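Local coordinates for protein mannan endo-1,6-alpha-mannosidase (Chaetomium thermophilum, PDB 6RY0) that probably cleaves alpha-1,6-mannosidic linkages as a family 76 glycoside hydrolase and is thought to transfer GPI-anchored glycoproteins into the fungal cell wall, at residues 51-62 with 101-109. Numbering follows the deposited sequence.
Sequences YKGNQSGEIPGI and VIMEGMLHQ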
loop_
_atom_site.group_PDB
_atom_site.type_symbol
_atom_site.label_atom_id
_atom_site.label_comp_id
_atom_site.label_asym_id
_atom_site.label_seq_id
_atom_site.Cartn_x
_atom_site.Cartn_y
_atom_site.Cartn_z
ATOM N N TYR A 51 -5.086 15.493 8.928
ATOM C CA TYR A 51 -4.114 16.010 7.980
ATOM C C TYR A 51 -4.108 17.534 8.008
ATOM O O TYR A 51 -5.141 18.154 7.837
ATOM C CB TYR A 51 -4.467 15.519 6.589
ATOM C CG TYR A 51 -3.563 16.048 5.513
ATOM C CD1 TYR A 51 -2.267 15.581 5.369
ATOM C CD2 TYR A 51 -4.015 16.995 4.600
ATOM C CE1 TYR A 51 -1.435 16.067 4.361
ATOM C CE2 TYR A 51 -3.197 17.483 3.598
ATOM C CZ TYR A 51 -1.906 17.016 3.481
ATOM O OH TYR A 51 -1.065 17.447 2.500
ATOM N N LYS A 52 -2.926 18.114 8.216
ATOM C CA LYS A 52 -2.752 19.553 8.302
ATOM C C LYS A 52 -1.929 20.101 7.148
ATOM O O LYS A 52 -1.687 21.305 7.102
ATOM C CB LYS A 52 -2.043 19.903 9.637
ATOM C CG LYS A 52 -2.614 19.218 10.870
ATOM C CD LYS A 52 -4.055 19.528 11.023
ATOM C CE LYS A 52 -4.595 18.989 12.339
ATOM N NZ LYS A 52 -6.058 19.192 12.413
ATOM N N GLY A 53 -1.489 19.259 6.221
ATOM C CA GLY A 53 -0.476 19.668 5.269
ATOM C C GLY A 53 -0.853 20.696 4.269
ATOM O O GLY A 53 0.020 21.279 3.622
ATOM N N ASN A 54 -2.140 20.898 4.081
ATOM C CA ASN A 54 -2.634 21.928 3.178
ATOM C C ASN A 54 -2.789 23.276 3.844
ATOM O O ASN A 54 -3.176 24.224 3.177
ATOM C CB ASN A 54 -3.975 21.495 2.582
ATOM C CG ASN A 54 -5.017 21.256 3.636
ATOM O OD1 ASN A 54 -4.729 20.647 4.689
ATOM N ND2 ASN A 54 -6.230 21.726 3.384
ATOM N N GLN A 55 -2.526 23.363 5.148
ATOM C CA GLN A 55 -2.683 24.620 5.869
ATOM C C GLN A 55 -1.408 25.429 5.817
ATOM O O GLN A 55 -0.312 24.895 5.680
ATOM C CB GLN A 55 -3.034 24.333 7.309
ATOM C CG GLN A 55 -4.353 23.660 7.455
ATOM C CD GLN A 55 -4.704 23.453 8.881
ATOM O OE1 GLN A 55 -4.146 24.102 9.781
ATOM N NE2 GLN A 55 -5.632 22.565 9.119
ATOM N N SER A 56 -1.575 26.740 5.940
ATOM C CA SER A 56 -0.455 27.651 5.837
ATOM C C SER A 56 0.605 27.261 6.854
ATOM O O SER A 56 0.306 26.955 7.999
ATOM C CB SER A 56 -0.920 29.072 6.085
ATOM O OG SER A 56 -1.273 29.216 7.443
ATOM N N GLY A 57 1.848 27.210 6.401
ATOM C CA GLY A 57 2.951 26.893 7.283
ATOM C C GLY A 57 3.230 25.413 7.497
ATOM O O GLY A 57 4.234 25.081 8.114
ATOM N N GLU A 58 2.381 24.531 6.975
ATOM C CA GLU A 58 2.559 23.093 7.165
ATOM C C GLU A 58 3.126 22.463 5.893
ATOM O O GLU A 58 3.213 23.108 4.855
ATOM C CB GLU A 58 1.235 22.441 7.531
ATOM C CG GLU A 58 0.538 23.066 8.741
ATOM C CD GLU A 58 1.175 22.715 10.066
ATOM O OE1 GLU A 58 2.042 21.830 10.119
ATOM O OE2 GLU A 58 0.777 23.316 11.085
ATOM N N ILE A 59 3.503 21.195 5.990
ATOM C CA ILE A 59 4.151 20.486 4.908
ATOM C C ILE A 59 3.167 19.565 4.182
ATOM O O ILE A 59 2.657 18.619 4.760
ATOM C CB ILE A 59 5.297 19.634 5.483
ATOM C CG1 ILE A 59 6.312 20.493 6.238
ATOM C CG2 ILE A 59 5.967 18.824 4.375
ATOM C CD1 ILE A 59 7.411 19.691 6.896
ATOM N N PRO A 60 2.910 19.826 2.902
ATOM C CA PRO A 60 2.003 18.925 2.194
ATOM C C PRO A 60 2.526 17.505 2.091
ATOM O O PRO A 60 3.711 17.281 1.888
ATOM C CB PRO A 60 1.849 19.570 0.823
ATOM C CG PRO A 60 2.225 21.031 1.031
ATOM C CD PRO A 60 3.268 21.002 2.092
ATOM N N GLY A 61 1.601 16.564 2.162
ATOM C CA GLY A 61 1.879 15.178 1.867
ATOM C C GLY A 61 2.181 14.302 3.065
ATOM O O GLY A 61 2.308 13.099 2.887
ATOM N N ILE A 62 2.309 14.874 4.255
ATOM C CA ILE A 62 2.562 14.088 5.442
ATOM C C ILE A 62 1.477 14.286 6.476
ATOM O O ILE A 62 0.853 15.349 6.566
ATOM C CB ILE A 62 3.949 14.370 6.091
ATOM C CG1 ILE A 62 4.088 15.844 6.485
ATOM C CG2 ILE A 62 5.058 13.922 5.166
ATOM C CD1 ILE A 62 5.303 16.123 7.373
ATOM N N VAL A 101 -5.966 18.762 -2.800
ATOM C CA VAL A 101 -5.127 18.560 -1.630
ATOM C C VAL A 101 -4.178 17.376 -1.836
ATOM O O VAL A 101 -3.000 17.415 -1.470
ATOM C CB VAL A 101 -6.048 18.308 -0.369
ATOM C CG1 VAL A 101 -5.253 17.873 0.829
ATOM C CG2 VAL A 101 -6.894 19.535 -0.061
ATOM N N ILE A 102 -4.706 16.315 -2.428
ATOM C CA ILE A 102 -3.941 15.106 -2.660
ATOM C C ILE A 102 -2.892 15.320 -3.745
ATOM O O ILE A 102 -1.749 14.890 -3.585
ATOM C CB ILE A 102 -4.908 13.951 -2.959
ATOM C CG1 ILE A 102 -5.853 13.724 -1.768
ATOM C CG2 ILE A 102 -4.143 12.688 -3.364
ATOM C CD1 ILE A 102 -5.212 13.366 -0.450
ATOM N N MET A 103 -3.249 16.009 -4.818
ATOM C CA MET A 103 -2.250 16.295 -5.838
ATOM C C MET A 103 -1.119 17.108 -5.215
ATOM O O MET A 103 0.061 16.806 -5.471
ATOM C CB MET A 103 -2.852 17.035 -7.038
ATOM C CG MET A 103 -1.820 17.356 -8.093
ATOM S SD MET A 103 -2.421 18.410 -9.393
ATOM C CE MET A 103 -3.622 17.323 -10.170
ATOM N N GLU A 104 -1.441 18.120 -4.419
ATOM C CA GLU A 104 -0.414 18.945 -3.782
ATOM C C GLU A 104 0.506 18.100 -2.903
ATOM O O GLU A 104 1.739 18.249 -2.930
ATOM C CB GLU A 104 -1.040 20.074 -2.963
ATOM C CG GLU A 104 -0.083 20.971 -2.170
ATOM C CD GLU A 104 -0.782 21.904 -1.164
ATOM O OE1 GLU A 104 -1.563 21.468 -0.280
ATOM O OE2 GLU A 104 -0.482 23.099 -1.239
ATOM N N GLY A 105 -0.075 17.224 -2.102
ATOM C CA GLY A 105 0.696 16.388 -1.218
ATOM C C GLY A 105 1.609 15.425 -1.969
ATOM O O GLY A 105 2.793 15.273 -1.631
ATOM N N MET A 106 1.062 14.759 -2.991
ATOM C CA MET A 106 1.885 13.848 -3.791
ATOM C C MET A 106 3.032 14.586 -4.465
ATOM O O MET A 106 4.136 14.051 -4.527
ATOM C CB MET A 106 1.016 13.104 -4.794
ATOM C CG MET A 106 -0.001 12.164 -4.118
ATOM S SD MET A 106 -1.162 11.328 -5.218
ATOM C CE MET A 106 -0.078 10.224 -6.115
ATOM N N LEU A 107 2.784 15.769 -5.016
ATOM C CA LEU A 107 3.836 16.472 -5.734
ATOM C C LEU A 107 4.881 17.032 -4.794
ATOM O O LEU A 107 6.044 17.185 -5.180
ATOM C CB LEU A 107 3.233 17.583 -6.556
ATOM C CG LEU A 107 2.447 17.123 -7.783
ATOM C CD1 LEU A 107 1.789 18.292 -8.470
ATOM C CD2 LEU A 107 3.325 16.364 -8.762
ATOM N N HIS A 108 4.516 17.373 -3.564
ATOM C CA HIS A 108 5.469 18.010 -2.672
ATOM C C HIS A 108 6.587 17.075 -2.267
ATOM O O HIS A 108 7.681 17.528 -1.959
ATOM C CB HIS A 108 4.751 18.539 -1.424
ATOM C CG HIS A 108 5.578 19.476 -0.620
ATOM N ND1 HIS A 108 5.673 20.811 -0.929
ATOM C CD2 HIS A 108 6.364 19.280 0.466
ATOM C CE1 HIS A 108 6.472 21.397 -0.060
ATOM N NE2 HIS A 108 6.906 20.495 0.797
ATOM N N GLN A 109 6.317 15.767 -2.265
ATOM C CA GLN A 109 7.216 14.776 -1.668
ATOM C C GLN A 109 8.112 14.058 -2.698
ATOM O O GLN A 109 8.815 13.124 -2.321
ATOM C CB GLN A 109 6.415 13.774 -0.858
ATOM C CG GLN A 109 5.744 14.427 0.370
ATOM C CD GLN A 109 6.737 15.015 1.339
ATOM O OE1 GLN A 109 7.885 14.579 1.406
ATOM N NE2 GLN A 109 6.312 16.001 2.110
HETATM O O HOH W 1 -2.006 18.975 0.614
#
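Pro-60 lies against His-108 and Glu-104 where the loop linking helices 33-48 and 76-93 of this family 76 (alpha/alpha)6-barrel glycosidase crosses helix 99-108. Its CD stands 3.7 Å from the centroid of the His-108 imidazole and only 1° off the ring normal, a CH-pi contact over the face. His-108 has its CG opposite the backbone N (chi1 -166°), which turns the ring's face to the proline, while the aliphatic part of Glu-104 borders CB and CG of Pro-60. Next to them Gly-61, inside the type II turn from Ile-59 to Ile-62, brings its CA to 3.5 Å from the CA of Gly-105, an approach possible because neither residue has a side chain: a CB on Gly-61 would clash with Gly-105 O, and its backbone angles by themselves call for glycine. Gln-109, bent at chi2, sends NE2 to Pro-60 O (2.9 Å, 169° at the hydrogen), the donor lying in the carbonyl plane and the acceptor close to the amide plane. Its OE1 accepts from Trp-76 NE1, so both ends of the amide are used and its rotation is fixed. A leucine in its place would probably leave Pro-60 O and the Trp-76 indole N-H without these partners. Farther along, Tyr-51 brings CE2 to 3.5 Å from Val-101 CG1, the two side chains running past each other in opposite directions. Tyr-51 OH accepts from Gly-61 N at 2.8 Å and donates to a water at 2.6 Å; that water in turn donates to Val-101 O and, at 2.7 Å, to Glu-104 OE1.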